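Local coordinates for protein putative citrate lyase, alfa subunit (Streptococcus mutans, PDB 2HJ0) that is a putative citrate lyase alpha subunit of the CitF family, its chain built round two mixed beta sheets with helices packed against them, at residues A[57-62]-A[202-207]; A[67-72]-A[82-87]; A[78-83]-A[97-102]; A[165-170]-A[194-199]. One frame throughout, in Å; residues are numbered along the deposited sequence.

Contact 1 (A[57-62]-A[202-207])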
loop_
_atom_site.group_PDB
_atom_site.type_symbol
_atom_site.label_atom_id
_atom_site.label_comp_id
_atom_site.label_asym_id
_atom_site.label_seq_id
_atom_site.Cartn_x
_atom_site.Cartn_y
_atom_site.Cartn_z
ATOM N N GLU A 57 -18.583 -18.387 -8.010
ATOM C CA GLU A 57 -18.591 -18.912 -9.355
ATOM C C GLU A 57 -17.514 -18.259 -10.213
ATOM O O GLU A 57 -16.537 -18.900 -10.610
ATOM C CB GLU A 57 -19.963 -18.677 -9.970
ATOM C CG GLU A 57 -20.210 -19.416 -11.259
ATOM C CD GLU A 57 -21.393 -18.847 -12.010
ATOM O OE1 GLU A 57 -21.227 -17.801 -12.694
ATOM O OE2 GLU A 57 -22.493 -19.434 -11.892
ATOM N N LYS A 58 -17.675 -16.975 -10.490
ATOM C CA LYS A 58 -16.704 -16.285 -11.321
ATOM C C LYS A 58 -15.296 -16.272 -10.750
ATOM O O LYS A 58 -14.363 -15.816 -11.407
ATOM C CB LYS A 58 -17.164 -14.850 -11.602
ATOM C CG LYS A 58 -18.374 -14.779 -12.535
ATOM C CD LYS A 58 -18.575 -13.388 -13.131
ATOM C CE LYS A 58 -17.318 -12.921 -13.907
ATOM N NZ LYS A 58 -17.420 -11.535 -14.482
ATOM N N THR A 59 -15.136 -16.787 -9.540
ATOM C CA THR A 59 -13.833 -16.787 -8.913
ATOM C C THR A 59 -13.128 -18.113 -9.189
ATOM O O THR A 59 -11.927 -18.256 -8.958
ATOM C CB THR A 59 -13.993 -16.517 -7.424
ATOM O OG1 THR A 59 -12.812 -15.895 -6.932
ATOM C CG2 THR A 59 -14.251 -17.783 -6.671
ATOM N N ARG A 60 -13.888 -19.074 -9.709
ATOM C CA ARG A 60 -13.349 -20.381 -10.054
ATOM C C ARG A 60 -12.901 -21.249 -8.877
ATOM O O ARG A 60 -12.076 -22.156 -9.033
ATOM C CB ARG A 60 -12.182 -20.213 -11.028
ATOM C CG ARG A 60 -12.492 -20.697 -12.425
ATOM C CD ARG A 60 -13.297 -19.699 -13.228
ATOM N NE ARG A 60 -12.440 -18.794 -13.996
ATOM C CZ ARG A 60 -11.555 -19.182 -14.919
ATOM N NH1 ARG A 60 -10.819 -18.274 -15.564
ATOM N NH2 ARG A 60 -11.398 -20.474 -15.194
ATOM N N LEU A 61 -13.459 -20.977 -7.706
ATOM C CA LEU A 61 -13.122 -21.715 -6.500
ATOM C C LEU A 61 -13.357 -23.202 -6.691
ATOM O O LEU A 61 -14.428 -23.609 -7.135
ATOM C CB LEU A 61 -13.980 -21.224 -5.337
ATOM C CG LEU A 61 -13.568 -21.789 -3.988
ATOM C CD1 LEU A 61 -12.140 -21.333 -3.692
ATOM C CD2 LEU A 61 -14.528 -21.325 -2.908
ATOM N N LYS A 62 -12.361 -24.016 -6.361
ATOM C CA LYS A 62 -12.510 -25.459 -6.493
ATOM C C LYS A 62 -12.150 -26.129 -5.180
ATOM O O LYS A 62 -11.781 -25.463 -4.215
ATOM C CB LYS A 62 -11.629 -25.986 -7.630
ATOM C CG LYS A 62 -11.961 -25.343 -8.980
ATOM C CD LYS A 62 -11.259 -25.989 -10.193
ATOM C CE LYS A 62 -9.748 -25.741 -10.214
ATOM N NZ LYS A 62 -9.049 -26.389 -9.075
ATOM N N GLN A 202 -7.046 -13.904 -5.734
ATOM C CA GLN A 202 -8.287 -13.252 -6.062
ATOM C C GLN A 202 -8.921 -12.701 -4.787
ATOM O O GLN A 202 -8.964 -13.376 -3.746
ATOM C CB GLN A 202 -9.228 -14.225 -6.764
ATOM C CG GLN A 202 -9.035 -14.223 -8.247
ATOM C CD GLN A 202 -10.139 -14.921 -8.952
ATOM O OE1 GLN A 202 -10.321 -16.122 -8.800
ATOM N NE2 GLN A 202 -10.901 -14.175 -9.736
ATOM N N VAL A 203 -9.391 -11.460 -4.879
ATOM C CA VAL A 203 -10.019 -10.776 -3.757
ATOM C C VAL A 203 -11.456 -10.392 -4.081
ATOM O O VAL A 203 -11.729 -9.766 -5.105
ATOM C CB VAL A 203 -9.212 -9.490 -3.376
ATOM C CG1 VAL A 203 -10.002 -8.619 -2.403
ATOM C CG2 VAL A 203 -7.867 -9.884 -2.760
ATOM N N VAL A 204 -12.369 -10.784 -3.202
ATOM C CA VAL A 204 -13.788 -10.473 -3.349
ATOM C C VAL A 204 -14.196 -9.648 -2.133
ATOM O O VAL A 204 -14.231 -10.184 -1.028
ATOM C CB VAL A 204 -14.646 -11.757 -3.351
ATOM C CG1 VAL A 204 -16.121 -11.400 -3.251
ATOM C CG2 VAL A 204 -14.402 -12.541 -4.602
ATOM N N ILE A 205 -14.477 -8.358 -2.300
ATOM C CA ILE A 205 -14.896 -7.591 -1.132
ATOM C C ILE A 205 -16.429 -7.565 -1.125
ATOM O O ILE A 205 -17.060 -7.358 -2.167
ATOM C CB ILE A 205 -14.317 -6.107 -1.093
ATOM C CG1 ILE A 205 -15.094 -5.202 -2.031
ATOM C CG2 ILE A 205 -12.833 -6.065 -1.432
ATOM C CD1 ILE A 205 -16.123 -4.432 -1.299
ATOM N N VAL A 206 -17.018 -7.816 0.044
ATOM C CA VAL A 206 -18.473 -7.840 0.220
ATOM C C VAL A 206 -18.851 -6.595 1.013
ATOM O O VAL A 206 -18.537 -6.477 2.207
ATOM C CB VAL A 206 -18.915 -9.090 1.026
ATOM C CG1 VAL A 206 -20.439 -9.224 1.014
ATOM C CG2 VAL A 206 -18.240 -10.314 0.466
ATOM N N THR A 207 -19.514 -5.659 0.351
ATOM C CA THR A 207 -19.875 -4.437 1.035
ATOM C C THR A 207 -21.325 -4.372 1.415
ATOM O O THR A 207 -22.191 -5.054 0.853
ATOM C CB THR A 207 -19.549 -3.180 0.211
ATOM O OG1 THR A 207 -19.663 -2.014 1.046
ATOM C CG2 THR A 207 -20.493 -3.062 -0.960
#
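Thr59 and Gln202 make nearly all of this contact, their side chains crossing obliquely near the C-terminal end of helix 52-58. The CB of Thr59 is directed at the strand, and with chi1 at -152° its hydroxyl stands anti to the backbone N, on the side of the carbonyl carbon. Thr59 OG1 is thereby brought to 3.5 Å from Gln202 CD, while CG2 takes the position between N and C. Gln202 meets it with a chain that runs on extended beyond CG (chi2 -167°), so that the carboxamide is carried off the strand to the turn; Gln202 CD also lies 3.8 Å from Thr59 O. The turn itself is a Schellman motif: Arg60, the first residue to leave helical phi/psi, has a positive phi of 68°, and two bonds run back into the last turn, among them Arg60 N to Glu57 O at 2.8 Å. Strand 202-207 is an inner strand of a largely parallel sheet, flanked by strands 164-169 and 227-230, a layout consistent with the Rossmann-like clan to which the family belongs. Helix 52-58 packs on this sheet, Ala55 touching Val204. Two residues on from Gln202, on the same side of the strand, Val204 turns its CG2 towards Thr59 OG1 at 4.4 Å, a loose apolar flank to the hydroxyl. Lys58 takes little part, since the end of its chain leads away from strand 202-207 and its side chain touches Tyr227. Val164 of the adjoining strand touches both Thr59 and Leu61.

Contact 2 (A[67-72]-A[82-87]); sequences ISFHHH and MVLDEI
Leu84 puts one methyl group, CD1, into the notch between Ile67 and Phe69, lying 3.7 Å from Ile67 CD1 and 3.6 Å from Phe69 CZ. The branch approaches the phenyl ring obliquely. Beside it Val83 forms a broader bump: its CB sits at the ring edge, 3.7 Å from Phe69 CE2, and CG2 lies in the ring plane, so the edge of the aromatic group is received by the beta-branched side chain. Alternate residues Ile67 and Phe69 point to the helix, whereas Ser68 between them faces the other side of the sheet. This is strand-to-helix packing within a beta-alpha-beta unit, strand 66-69, helix 79-89 and strand 95-99; the axes of strand 67-69 and helix 82-87 run nearly antiparallel, at 152°, and approach to 10.9 Å. Ile67 reaches outwards because CG1 lies between N and the carbonyl carbon (chi1 64°) and the chain then continues extended to CD1. Ile97 of the next strand touches both Phe69 and Leu84, closing one flank of the apolar cluster, while Phe166 of strand 164-169 touches Ile67 and Val83 on the other. One turn beyond Val83, Ile87 packs on Ile56 and Leu61.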
loop_
_atom_site.group_PDB
_atom_site.type_symbol
_atom_site.label_atom_id
_atom_site.label_comp_id
_atom_site.label_asym_id
_atom_site.label_seq_id
_atom_site.Cartn_x
_atom_site.Cartn_y
_atom_site.Cartn_z
ATOM N N ILE A 67 -9.087 -20.187 1.248
ATOM C CA ILE A 67 -9.773 -18.915 1.255
ATOM C C ILE A 67 -9.534 -18.242 2.603
ATOM O O ILE A 67 -9.220 -18.907 3.592
ATOM C CB ILE A 67 -11.289 -19.111 1.021
ATOM C CG1 ILE A 67 -11.911 -19.902 2.173
ATOM C CG2 ILE A 67 -11.518 -19.849 -0.287
ATOM C CD1 ILE A 67 -13.409 -20.108 2.011
ATOM N N SER A 68 -9.686 -16.919 2.644
ATOM C CA SER A 68 -9.482 -16.165 3.884
ATOM C C SER A 68 -10.603 -15.170 4.177
ATOM O O SER A 68 -11.421 -14.851 3.306
ATOM C CB SER A 68 -8.151 -15.415 3.825
ATOM O OG SER A 68 -8.061 -14.615 2.657
ATOM N N PHE A 69 -10.608 -14.683 5.418
ATOM C CA PHE A 69 -11.590 -13.714 5.915
ATOM C C PHE A 69 -10.933 -12.945 7.050
ATOM O O PHE A 69 -9.924 -13.393 7.581
ATOM C CB PHE A 69 -12.832 -14.402 6.498
ATOM C CG PHE A 69 -13.431 -15.453 5.614
ATOM C CD1 PHE A 69 -12.952 -16.758 5.633
ATOM C CD2 PHE A 69 -14.484 -15.141 4.767
ATOM C CE1 PHE A 69 -13.513 -17.735 4.815
ATOM C CE2 PHE A 69 -15.053 -16.106 3.949
ATOM C CZ PHE A 69 -14.566 -17.405 3.975
ATOM N N HIS A 70 -11.494 -11.795 7.427
ATOM C CA HIS A 70 -10.927 -11.047 8.537
ATOM C C HIS A 70 -11.948 -11.003 9.672
ATOM O O HIS A 70 -13.116 -11.323 9.463
ATOM C CB HIS A 70 -10.535 -9.639 8.115
ATOM C CG HIS A 70 -11.695 -8.743 7.850
ATOM N ND1 HIS A 70 -12.065 -8.365 6.578
ATOM C CD2 HIS A 70 -12.603 -8.191 8.689
ATOM C CE1 HIS A 70 -13.156 -7.626 6.643
ATOM N NE2 HIS A 70 -13.505 -7.507 7.912
ATOM N N HIS A 71 -11.515 -10.627 10.872
ATOM C CA HIS A 71 -12.428 -10.572 12.015
ATOM C C HIS A 71 -12.662 -9.176 12.606
ATOM O O HIS A 71 -12.938 -9.038 13.813
ATOM C CB HIS A 71 -11.933 -11.505 13.129
ATOM C CG HIS A 71 -10.648 -11.071 13.757
ATOM N ND1 HIS A 71 -9.445 -11.100 13.088
ATOM C CD2 HIS A 71 -10.383 -10.558 14.982
ATOM C CE1 HIS A 71 -8.494 -10.622 13.870
ATOM N NE2 HIS A 71 -9.037 -10.282 15.025
ATOM N N HIS A 72 -12.583 -8.141 11.777
ATOM C CA HIS A 72 -12.777 -6.792 12.305
ATOM C C HIS A 72 -14.190 -6.517 12.802
ATOM O O HIS A 72 -14.405 -5.600 13.589
ATOM C CB HIS A 72 -12.359 -5.745 11.273
ATOM C CG HIS A 72 -10.885 -5.513 11.220
ATOM N ND1 HIS A 72 -10.122 -5.813 10.114
ATOM C CD2 HIS A 72 -10.035 -4.989 12.133
ATOM C CE1 HIS A 72 -8.863 -5.481 10.345
ATOM N NE2 HIS A 72 -8.783 -4.975 11.562
HETATM N N MSE A 82 -21.691 -16.382 5.776
HETATM C CA MSE A 82 -22.333 -16.139 4.499
HETATM C C MSE A 82 -21.634 -16.906 3.368
HETATM O O MSE A 82 -22.236 -17.772 2.735
HETATM C CB MSE A 82 -22.300 -14.642 4.218
HETATM C CG MSE A 82 -23.374 -14.138 3.289
HETATM SE SE MSE A 82 -23.223 -12.226 3.174
HETATM C CE MSE A 82 -23.876 -11.754 4.916
ATOM N N VAL A 83 -20.364 -16.586 3.124
ATOM C CA VAL A 83 -19.605 -17.238 2.066
ATOM C C VAL A 83 -19.572 -18.753 2.228
ATOM O O VAL A 83 -20.013 -19.490 1.343
ATOM C CB VAL A 83 -18.158 -16.708 2.016
ATOM C CG1 VAL A 83 -17.360 -17.432 0.943
ATOM C CG2 VAL A 83 -18.170 -15.227 1.744
ATOM N N LEU A 84 -19.047 -19.206 3.361
ATOM C CA LEU A 84 -18.940 -20.626 3.660
ATOM C C LEU A 84 -20.230 -21.383 3.375
ATOM O O LEU A 84 -20.230 -22.408 2.693
ATOM C CB LEU A 84 -18.541 -20.819 5.125
ATOM C CG LEU A 84 -17.110 -21.289 5.355
ATOM C CD1 LEU A 84 -16.151 -20.546 4.463
ATOM C CD2 LEU A 84 -16.762 -21.097 6.810
ATOM N N ASP A 85 -21.338 -20.872 3.889
ATOM C CA ASP A 85 -22.613 -21.533 3.679
ATOM C C ASP A 85 -22.911 -21.711 2.197
ATOM O O ASP A 85 -23.375 -22.767 1.768
ATOM C CB ASP A 85 -23.727 -20.745 4.356
ATOM C CG ASP A 85 -25.044 -21.472 4.327
ATOM O OD1 ASP A 85 -25.727 -21.407 3.278
ATOM O OD2 ASP A 85 -25.388 -22.111 5.350
ATOM N N GLU A 86 -22.636 -20.684 1.404
ATOM C CA GLU A 86 -22.883 -20.775 -0.025
ATOM C C GLU A 86 -21.918 -21.785 -0.647
ATOM O O GLU A 86 -22.255 -22.463 -1.618
ATOM C CB GLU A 86 -22.721 -19.404 -0.677
ATOM C CG GLU A 86 -23.259 -19.339 -2.104
ATOM C CD GLU A 86 -24.743 -19.672 -2.191
ATOM O OE1 GLU A 86 -25.102 -20.592 -2.962
ATOM O OE2 GLU A 86 -25.547 -19.016 -1.489
ATOM N N ILE A 87 -20.712 -21.882 -0.095
ATOM C CA ILE A 87 -19.746 -22.842 -0.610
ATOM C C ILE A 87 -20.326 -24.237 -0.352
ATOM O O ILE A 87 -20.310 -25.098 -1.229
ATOM C CB ILE A 87 -18.381 -22.769 0.121
ATOM C CG1 ILE A 87 -17.829 -21.343 0.120
ATOM C CG2 ILE A 87 -17.396 -23.715 -0.553
ATOM C CD1 ILE A 87 -17.303 -20.865 -1.214
#

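Contact 3 (A[78-83]-A[97-102])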
loop_
_atom_site.group_PDB
_atom_site.type_symbol
_atom_site.label_atom_id
_atom_site.label_comp_id
_atom_site.label_asym_id
_atom_site.label_seq_id
_atom_site.Cartn_x
_atom_site.Cartn_y
_atom_site.Cartn_z
ATOM N N TYR A 78 -20.869 -11.269 9.518
ATOM C CA TYR A 78 -21.847 -11.996 8.723
ATOM C C TYR A 78 -21.199 -12.613 7.488
ATOM O O TYR A 78 -21.694 -13.600 6.962
ATOM C CB TYR A 78 -22.961 -11.066 8.263
ATOM C CG TYR A 78 -23.957 -10.656 9.322
ATOM C CD1 TYR A 78 -24.909 -9.679 9.045
ATOM C CD2 TYR A 78 -23.962 -11.234 10.590
ATOM C CE1 TYR A 78 -25.838 -9.277 9.992
ATOM C CE2 TYR A 78 -24.900 -10.836 11.556
ATOM C CZ TYR A 78 -25.836 -9.848 11.241
ATOM O OH TYR A 78 -26.756 -9.404 12.168
ATOM N N VAL A 79 -20.097 -12.018 7.033
ATOM C CA VAL A 79 -19.380 -12.471 5.845
ATOM C C VAL A 79 -18.911 -13.915 5.896
ATOM O O VAL A 79 -19.154 -14.656 4.960
ATOM C CB VAL A 79 -18.170 -11.563 5.563
ATOM C CG1 VAL A 79 -17.452 -12.006 4.304
ATOM C CG2 VAL A 79 -18.632 -10.127 5.437
HETATM N N MSE A 80 -18.246 -14.318 6.975
HETATM C CA MSE A 80 -17.758 -15.694 7.112
HETATM C C MSE A 80 -18.865 -16.722 6.887
HETATM O O MSE A 80 -18.799 -17.503 5.943
HETATM C CB MSE A 80 -17.153 -15.914 8.506
HETATM C CG MSE A 80 -15.618 -16.057 8.562
HETATM SE SE MSE A 80 -14.878 -17.895 8.646
HETATM C CE MSE A 80 -14.768 -18.138 10.584
ATOM N N ASN A 81 -19.877 -16.713 7.755
ATOM C CA ASN A 81 -20.985 -17.665 7.666
ATOM C C ASN A 81 -21.689 -17.577 6.335
ATOM O O ASN A 81 -22.225 -18.561 5.828
ATOM C CB ASN A 81 -22.020 -17.427 8.771
ATOM C CG ASN A 81 -21.433 -17.531 10.160
ATOM O OD1 ASN A 81 -20.501 -18.298 10.406
ATOM N ND2 ASN A 81 -21.991 -16.772 11.085
HETATM N N MSE A 82 -21.691 -16.382 5.776
HETATM C CA MSE A 82 -22.333 -16.139 4.499
HETATM C C MSE A 82 -21.634 -16.906 3.368
HETATM O O MSE A 82 -22.236 -17.772 2.735
HETATM C CB MSE A 82 -22.300 -14.642 4.218
HETATM C CG MSE A 82 -23.374 -14.138 3.289
HETATM SE SE MSE A 82 -23.223 -12.226 3.174
HETATM C CE MSE A 82 -23.876 -11.754 4.916
ATOM N N VAL A 83 -20.364 -16.586 3.124
ATOM C CA VAL A 83 -19.605 -17.238 2.066
ATOM C C VAL A 83 -19.572 -18.753 2.228
ATOM O O VAL A 83 -20.013 -19.490 1.343
ATOM C CB VAL A 83 -18.158 -16.708 2.016
ATOM C CG1 VAL A 83 -17.360 -17.432 0.943
ATOM C CG2 VAL A 83 -18.170 -15.227 1.744
ATOM N N ILE A 97 -9.486 -23.091 5.267
ATOM C CA ILE A 97 -9.887 -21.803 5.805
ATOM C C ILE A 97 -8.713 -21.045 6.473
ATOM O O ILE A 97 -7.932 -21.618 7.246
ATOM C CB ILE A 97 -11.067 -22.049 6.802
ATOM C CG1 ILE A 97 -11.997 -20.854 6.893
ATOM C CG2 ILE A 97 -10.531 -22.314 8.211
ATOM C CD1 ILE A 97 -13.072 -21.075 7.937
ATOM N N ALA A 98 -8.572 -19.763 6.152
ATOM C CA ALA A 98 -7.497 -18.965 6.731
ATOM C C ALA A 98 -7.980 -17.606 7.249
ATOM O O ALA A 98 -7.516 -16.553 6.804
ATOM C CB ALA A 98 -6.372 -18.778 5.713
ATOM N N PRO A 99 -8.938 -17.612 8.193
ATOM C CA PRO A 99 -9.462 -16.361 8.761
ATOM C C PRO A 99 -8.455 -15.738 9.732
ATOM O O PRO A 99 -7.735 -16.455 10.425
ATOM C CB PRO A 99 -10.730 -16.818 9.478
ATOM C CG PRO A 99 -10.347 -18.188 9.963
ATOM C CD PRO A 99 -9.635 -18.781 8.767
ATOM N N SER A 100 -8.390 -14.409 9.775
ATOM C CA SER A 100 -7.484 -13.738 10.701
ATOM C C SER A 100 -7.805 -14.182 12.135
ATOM O O SER A 100 -6.913 -14.219 12.978
ATOM C CB SER A 100 -7.591 -12.225 10.557
ATOM O OG SER A 100 -8.916 -11.774 10.730
ATOM N N SER A 101 -9.068 -14.511 12.413
ATOM C CA SER A 101 -9.457 -15.026 13.726
ATOM C C SER A 101 -10.902 -15.492 13.689
ATOM O O SER A 101 -11.649 -15.094 12.808
ATOM C CB SER A 101 -9.249 -13.988 14.830
ATOM O OG SER A 101 -9.185 -14.613 16.115
ATOM N N ILE A 102 -11.294 -16.339 14.636
ATOM C CA ILE A 102 -12.651 -16.894 14.656
ATOM C C ILE A 102 -13.440 -16.524 15.912
ATOM O O ILE A 102 -12.958 -16.697 17.029
ATOM C CB ILE A 102 -12.578 -18.458 14.506
ATOM C CG1 ILE A 102 -12.088 -18.820 13.097
ATOM C CG2 ILE A 102 -13.929 -19.090 14.729
ATOM C CD1 ILE A 102 -11.714 -20.261 12.929
#
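The first turn of helix 79-89, with Tyr78 at the N-cap position, faces segment 97-102, the backbones coming nearest at Met80 and Pro99, whose CA atoms are 8.5 Å apart. Met80, modelled as selenomethionine, is the one residue of segment 78-83 that bridges this gap. Its CB is directed at the strand, and the chain then bends at both chi2 (-98°) and chi3 (-91°), so that it passes across segment 97-102 instead of running straight at it. The selenium of Met80 rests 3.7 Å from Ile97 CD1 and, more loosely, 4.4 Å from Pro99 CB. The terminal methyl turns on to the loop, where Met80 CE meets Ile102 CG1 at 3.7 Å. Both isoleucines lie at about a right angle to the methionine chain. Ile97 presents its tip: CG1 is anti to the backbone N and chi2 is also extended, which lifts CD1 to the selenium. Ile102 instead offers the flank of its longer branch. Phe69 and His106 also touch Met80, and Ile121 of strand 118-123 backs both isoleucines. These packings join the helix of the beta-alpha-beta unit to its second strand. Polar bonds act at the margins: Asp77 OD2 receives Met80 N, and Asn81 ND2 donates to Val105 O. Across the contact itself the chemistry is wholly apolar, the selenomethionine chain lying against branched aliphatic groups, which suggests that shape, more than directional bonding, governs how the two segments fit together.

Contact 4 (A[165-170]-A[194-199])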
loop_
_atom_site.group_PDB
_atom_site.type_symbol
_atom_site.label_atom_id
_atom_site.label_comp_id
_atom_site.label_asym_id
_atom_site.label_seq_id
_atom_site.Cartn_x
_atom_site.Cartn_y
_atom_site.Cartn_z
ATOM N N ALA A 165 -9.827 -14.399 -1.313
ATOM C CA ALA A 165 -10.060 -13.732 -0.047
ATOM C C ALA A 165 -11.407 -13.038 -0.098
ATOM O O ALA A 165 -11.642 -12.180 -0.951
ATOM C CB ALA A 165 -8.969 -12.732 0.232
ATOM N N PHE A 166 -12.299 -13.427 0.807
ATOM C CA PHE A 166 -13.607 -12.807 0.890
ATOM C C PHE A 166 -13.526 -11.809 2.027
ATOM O O PHE A 166 -13.572 -12.206 3.185
ATOM C CB PHE A 166 -14.647 -13.865 1.182
ATOM C CG PHE A 166 -14.778 -14.875 0.093
ATOM C CD1 PHE A 166 -15.539 -14.604 -1.033
ATOM C CD2 PHE A 166 -14.130 -16.100 0.187
ATOM C CE1 PHE A 166 -15.651 -15.547 -2.045
ATOM C CE2 PHE A 166 -14.237 -17.046 -0.823
ATOM C CZ PHE A 166 -14.995 -16.775 -1.936
ATOM N N LEU A 167 -13.388 -10.526 1.691
ATOM C CA LEU A 167 -13.256 -9.471 2.698
ATOM C C LEU A 167 -14.485 -8.571 2.876
ATOM O O LEU A 167 -15.036 -8.067 1.903
ATOM C CB LEU A 167 -12.050 -8.582 2.367
ATOM C CG LEU A 167 -10.736 -9.285 2.027
ATOM C CD1 LEU A 167 -9.648 -8.252 1.735
ATOM C CD2 LEU A 167 -10.330 -10.188 3.193
ATOM N N GLY A 168 -14.905 -8.353 4.120
ATOM C CA GLY A 168 -16.042 -7.481 4.344
ATOM C C GLY A 168 -15.575 -6.037 4.451
ATOM O O GLY A 168 -14.567 -5.777 5.091
ATOM N N ALA A 169 -16.275 -5.106 3.808
ATOM C CA ALA A 169 -15.906 -3.695 3.875
ATOM C C ALA A 169 -17.164 -2.862 4.044
ATOM O O ALA A 169 -18.101 -2.940 3.233
ATOM C CB ALA A 169 -15.180 -3.275 2.626
ATOM N N PRO A 170 -17.220 -2.062 5.116
ATOM C CA PRO A 170 -18.397 -1.226 5.350
ATOM C C PRO A 170 -18.718 -0.244 4.223
ATOM O O PRO A 170 -19.796 0.352 4.203
ATOM C CB PRO A 170 -18.083 -0.538 6.681
ATOM C CG PRO A 170 -16.602 -0.552 6.751
ATOM C CD PRO A 170 -16.258 -1.933 6.220
HETATM N N MSE A 194 -6.206 -5.929 5.098
HETATM C CA MSE A 194 -5.301 -5.286 4.145
HETATM C C MSE A 194 -4.187 -6.181 3.645
HETATM O O MSE A 194 -3.741 -6.046 2.507
HETATM C CB MSE A 194 -4.697 -4.011 4.743
HETATM C CG MSE A 194 -5.638 -2.819 4.710
HETATM SE SE MSE A 194 -5.126 -1.389 5.916
HETATM C CE MSE A 194 -4.274 -0.184 4.663
ATOM N N ILE A 195 -3.729 -7.095 4.486
ATOM C CA ILE A 195 -2.665 -7.978 4.060
ATOM C C ILE A 195 -3.231 -9.043 3.130
ATOM O O ILE A 195 -2.586 -9.431 2.173
ATOM C CB ILE A 195 -1.982 -8.617 5.258
ATOM C CG1 ILE A 195 -0.939 -9.613 4.782
ATOM C CG2 ILE A 195 -2.999 -9.290 6.140
ATOM C CD1 ILE A 195 -0.153 -10.197 5.915
ATOM N N ASP A 196 -4.446 -9.500 3.402
ATOM C CA ASP A 196 -5.074 -10.487 2.551
ATOM C C ASP A 196 -5.194 -9.971 1.139
ATOM O O ASP A 196 -4.779 -10.623 0.199
ATOM C CB ASP A 196 -6.472 -10.812 3.050
ATOM C CG ASP A 196 -6.459 -11.678 4.282
ATOM O OD1 ASP A 196 -5.724 -11.342 5.231
ATOM O OD2 ASP A 196 -7.183 -12.694 4.299
ATOM N N ALA A 197 -5.768 -8.790 0.984
ATOM C CA ALA A 197 -5.972 -8.236 -0.343
ATOM C C ALA A 197 -4.683 -7.946 -1.066
ATOM O O ALA A 197 -4.675 -7.739 -2.275
ATOM C CB ALA A 197 -6.801 -6.972 -0.252
ATOM N N LYS A 198 -3.590 -7.933 -0.326
ATOM C CA LYS A 198 -2.294 -7.641 -0.910
ATOM C C LYS A 198 -1.575 -8.891 -1.427
ATOM O O LYS A 198 -0.851 -8.829 -2.413
ATOM C CB LYS A 198 -1.459 -6.919 0.141
ATOM C CG LYS A 198 -0.067 -6.519 -0.269
ATOM C CD LYS A 198 0.552 -5.621 0.818
ATOM C CE LYS A 198 -0.336 -4.376 1.088
ATOM N NZ LYS A 198 0.156 -3.453 2.166
ATOM N N TYR A 199 -1.796 -10.029 -0.782
ATOM C CA TYR A 199 -1.134 -11.250 -1.202
ATOM C C TYR A 199 -2.015 -12.330 -1.825
ATOM O O TYR A 199 -1.510 -13.259 -2.443
ATOM C CB TYR A 199 -0.387 -11.836 -0.016
ATOM C CG TYR A 199 0.767 -10.990 0.410
ATOM C CD1 TYR A 199 1.967 -10.995 -0.310
ATOM C CD2 TYR A 199 0.664 -10.165 1.524
ATOM C CE1 TYR A 199 3.044 -10.186 0.081
ATOM C CE2 TYR A 199 1.719 -9.355 1.926
ATOM C CZ TYR A 199 2.908 -9.366 1.204
ATOM O OH TYR A 199 3.953 -8.565 1.602
#
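Ile195 O, in the turn that carries Asp196 and Ala197, which touch Leu167, accepts from two backbone amides, Lys198 N and Tyr199 N, each at 3.1 Å. The i to i+3 bond from Lys198 N is consistent with a tighter last turn of the helix. Leu167 straddles the two helix residues with its two branches: CD1 lies 3.7 Å from Ala197 CB, and CD2 is 3.9 Å from Asp196 CB. Its CG is anti to the carbonyl carbon (chi1 -48°) and chi2 is fully extended, which spreads the methyls along the helix surface. Two residues back on the same side of the strand, Ala165 CB lies 4.2 Å from Asp196 CB. Helix 191-199 leads into strand 202-207, the parallel neighbour of strand 164-169, so the contact packs the helix of a beta-alpha-beta crossover on its first strand; the axes of strand 165-169 and helix 194-199 approach to 8.9 Å at an angle of 144°. Phe166, between Ala165 and Leu167, points to the other side of the sheet. Asp196 meets the strand mainly through CB; its buried carboxylate is held by others: OD2 is hydrogen-bonded to Ser68 OG, and OD1 forms a salt bridge with Arg151.

Overall arrangement
All four contacts bring helices, or the turn at a helix end, onto the two sides of one mixed, mainly parallel sheet. Contacts 1, 2 and 3 share the side of Phe166, whose CD2 lies 3.6 Å from Val83 CG1; contact 4 covers the other. Contacts 2 and 3 use helix 79-89, with centres about 3 Å apart, and a probable hydrogen bond from Ala98 N to Ile67 O (2.8 Å) joins their strands. Strand 164-169 of contact 4 links the rest: Phe166 N probably bonds to Ser68 O at 3.0 Å, and Leu167 O probably accepts from Val206 N at 2.7 Å. Contact 1, about 11 Å from contacts 2 and 4 between centres, encloses the others along the chain.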